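Local coordinates for putative signal transduction protein with CBS domains (PDB 4NOC), which is of unknown function but carries paired CBS domains, modules that commonly sense adenosyl nucleotides, and so probably takes part in signalling, at residues G17-A22 / T90-L95. Sequence-based numbering, arbitrary orientation.
Sequences GLDSDA and TVRKLL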
ATOM      1  N   GLY A  17     -16.921  -3.368  -9.308  1.00 31.62           N
ATOM      2  CA  GLY A  17     -17.715  -2.260  -9.807  1.00 33.63           C
ATOM      3  C   GLY A  17     -18.102  -1.269  -8.719  1.00 35.28           C
ATOM      4  O   GLY A  17     -18.332  -1.635  -7.563  1.00 33.94           O
ATOM      5  N   LEU A  18     -18.155  -0.002  -9.100  1.00 35.11           N
ATOM      6  CA  LEU A  18     -18.614   1.078  -8.235  1.00 38.77           C
ATOM      7  C   LEU A  18     -19.988   0.787  -7.602  1.00 43.78           C
ATOM      8  O   LEU A  18     -20.233   1.101  -6.430  1.00 47.75           O
ATOM      9  CB  LEU A  18     -18.675   2.345  -9.080  1.00 47.49           C
ATOM     10  CG  LEU A  18     -18.557   3.734  -8.470  1.00 51.45           C
ATOM     11  CD1 LEU A  18     -17.514   3.768  -7.394  1.00 41.48           C
ATOM     12  CD2 LEU A  18     -18.209   4.728  -9.570  1.00 53.07           C
ATOM     13  N   ASP A  19     -20.887   0.178  -8.365  1.00 39.84           N
ATOM     14  CA  ASP A  19     -22.208  -0.128  -7.830  1.00 42.29           C
ATOM     15  C   ASP A  19     -22.335  -1.545  -7.258  1.00 41.10           C
ATOM     16  O   ASP A  19     -23.419  -1.974  -6.898  1.00 43.50           O
ATOM     17  CB  ASP A  19     -23.281   0.127  -8.890  1.00 51.19           C
ATOM     18  CG  ASP A  19     -23.170   1.515  -9.497  1.00 63.66           C
ATOM     19  OD1 ASP A  19     -22.873   2.468  -8.738  1.00 61.56           O
ATOM     20  OD2 ASP A  19     -23.363   1.646 -10.731  1.00 73.84           O
ATOM     21  N   SER A  20     -21.228  -2.266  -7.159  1.00 37.94           N
ATOM     22  CA  SER A  20     -21.282  -3.614  -6.606  1.00 42.47           C
ATOM     23  C   SER A  20     -21.337  -3.629  -5.064  1.00 42.51           C
ATOM     24  O   SER A  20     -21.071  -2.623  -4.396  1.00 43.28           O
ATOM     25  CB  SER A  20     -20.136  -4.483  -7.146  1.00 34.86           C
ATOM     26  OG  SER A  20     -18.897  -4.037  -6.649  1.00 32.95           O
ATOM     27  N   ASP A  21     -21.709  -4.775  -4.517  1.00 37.04           N
ATOM     28  CA  ASP A  21     -21.994  -4.915  -3.099  1.00 37.56           C
ATOM     29  C   ASP A  21     -20.774  -4.669  -2.192  1.00 40.59           C
ATOM     30  O   ASP A  21     -19.717  -5.260  -2.381  1.00 33.19           O
ATOM     31  CB  ASP A  21     -22.582  -6.306  -2.850  1.00 43.38           C
ATOM     32  CG  ASP A  21     -22.827  -6.584  -1.383  1.00 50.79           C
ATOM     33  OD1 ASP A  21     -23.854  -6.111  -0.850  1.00 51.09           O
ATOM     34  OD2 ASP A  21     -21.993  -7.287  -0.766  1.00 52.96           O
ATOM     35  N   ALA A  22     -20.936  -3.796  -1.200  1.00 40.73           N
ATOM     36  CA  ALA A  22     -19.850  -3.491  -0.263  1.00 39.67           C
ATOM     37  C   ALA A  22     -19.340  -4.724   0.484  1.00 36.84           C
ATOM     38  O   ALA A  22     -18.127  -4.937   0.563  1.00 32.79           O
ATOM     39  CB  ALA A  22     -20.274  -2.408   0.738  1.00 37.19           C
ATOM     40  N   THR A  90     -22.905   0.061  -1.264  1.00 34.57           N
ATOM     41  CA  THR A  90     -22.107  -0.260  -2.434  1.00 34.46           C
ATOM     42  C   THR A  90     -20.700   0.263  -2.270  1.00 33.71           C
ATOM     43  O   THR A  90     -20.440   1.110  -1.410  1.00 36.32           O
ATOM     44  CB  THR A  90     -22.694   0.380  -3.694  1.00 40.50           C
ATOM     45  OG1 THR A  90     -22.547   1.800  -3.616  1.00 45.09           O
ATOM     46  CG2 THR A  90     -24.170   0.042  -3.806  1.00 35.07           C
ATOM     47  N   VAL A  91     -19.807  -0.247  -3.109  1.00 28.27           N
ATOM     48  CA  VAL A  91     -18.412   0.153  -3.125  1.00 28.45           C
ATOM     49  C   VAL A  91     -18.267   1.653  -3.200  1.00 33.15           C
ATOM     50  O   VAL A  91     -17.401   2.227  -2.548  1.00 39.61           O
ATOM     51  CB  VAL A  91     -17.671  -0.501  -4.293  1.00 27.90           C
ATOM     52  CG1 VAL A  91     -16.293   0.085  -4.430  1.00 24.62           C
ATOM     53  CG2 VAL A  91     -17.579  -2.022  -4.064  1.00 25.17           C
ATOM     54  N   ARG A  92     -19.161   2.286  -3.955  1.00 34.82           N
ATOM     55  CA  ARG A  92     -19.154   3.728  -4.112  1.00 36.37           C
ATOM     56  C   ARG A  92     -19.179   4.449  -2.759  1.00 37.92           C
ATOM     57  O   ARG A  92     -18.490   5.448  -2.576  1.00 40.29           O
ATOM     58  CB  ARG A  92     -20.354   4.159  -4.964  1.00 37.29           C
ATOM     59  CG  ARG A  92     -20.440   5.660  -5.179  1.00 41.74           C
ATOM     60  CD  ARG A  92     -21.785   6.074  -5.766  1.00 50.79           C
ATOM     61  NE  ARG A  92     -22.119   5.289  -6.946  1.00 51.09           N
ATOM     62  CZ  ARG A  92     -21.803   5.637  -8.190  1.00 51.96           C
ATOM     63  NH1 ARG A  92     -22.148   4.858  -9.207  1.00 47.34           N
ATOM     64  NH2 ARG A  92     -21.139   6.768  -8.424  1.00 55.23           N
ATOM     65  N   LYS A  93     -19.981   3.941  -1.823  1.00 39.15           N
ATOM     66  CA  LYS A  93     -20.141   4.568  -0.509  1.00 38.25           C
ATOM     67  C   LYS A  93     -18.942   4.318   0.407  1.00 34.59           C
ATOM     68  O   LYS A  93     -18.705   5.070   1.352  1.00 41.87           O
ATOM     69  CB  LYS A  93     -21.433   4.094   0.168  1.00 40.19           C
ATOM     70  CG  LYS A  93     -22.642   4.970  -0.086  1.00 51.58           C
ATOM     71  N   LEU A  94     -18.192   3.259   0.125  1.00 35.25           N
ATOM     72  CA  LEU A  94     -16.986   2.948   0.886  1.00 35.61           C
ATOM     73  C   LEU A  94     -15.849   3.921   0.562  1.00 34.85           C
ATOM     74  O   LEU A  94     -14.950   4.129   1.373  1.00 38.74           O
ATOM     75  CB  LEU A  94     -16.516   1.519   0.581  1.00 33.00           C
ATOM     76  CG  LEU A  94     -17.466   0.385   0.957  1.00 33.35           C
ATOM     77  CD1 LEU A  94     -16.863  -0.950   0.568  1.00 34.79           C
ATOM     78  CD2 LEU A  94     -17.705   0.425   2.435  1.00 31.62           C
ATOM     79  N   LEU A  95     -15.879   4.501  -0.631  1.00 40.91           N
ATOM     80  CA  LEU A  95     -14.795   5.376  -1.052  1.00 44.47           C
ATOM     81  C   LEU A  95     -14.778   6.655  -0.212  1.00 42.21           C
ATOM     82  O   LEU A  95     -15.786   7.026   0.369  1.00 43.75           O
ATOM     83  CB  LEU A  95     -14.908   5.697  -2.540  1.00 37.41           C
ATOM     84  CG  LEU A  95     -14.695   4.542  -3.521  1.00 44.99           C
ATOM     85  CD1 LEU A  95     -14.921   5.032  -4.954  1.00 37.20           C
ATOM     86  CD2 LEU A  95     -13.296   3.944  -3.372  1.00 45.88           C
TER
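Asp19 and Arg92 form a salt bridge at the exposed margin, where Asp19 OD1 receives Arg92 NH1 on its syn lone pair, 2.5 Å away. Asp19 OD1 lies at the guanidinium edge, close to its plane, and carboxylate and guanidinium are nearly coplanar (25° apart). Leu18 lies over one guanidinium face, its CG 3.8 Å from Arg92 CZ, while Leu18 CD1 packs on Leu95 CD1 at 3.8 Å. Arg92 leaves the backbone extended, and the bend at chi3 (-51°) sets the guanidinium against Leu18 with its edge to Asp19. With an alanine at Leu18, that face would probably lose its apolar cover and Leu95 CD1 one of its apolar neighbours. Two backbone bonds join 90-95 to the loop: Arg92 N to Leu18 O (2.9 Å) and Val91 N to Ser20 O (3.0 Å). Behind them, the type I turn Gly17-Ser20 is fastened by Gly17 O, which accepts from both Ser20 N and Ser20 OG (2.6 Å to the hydroxyl). Deeper in, Ala22 CB meets Leu94 CD1 at 3.7 Å. Asp21 N-caps helix 22-31 through Glu24 N. The contact thus ties the turn after strand 15-17 to the short, weakly bonded helix 91-94, with strands 36-40 and 46-51 packing against Leu18 and helix 78-86 against Ala22 and Leu94.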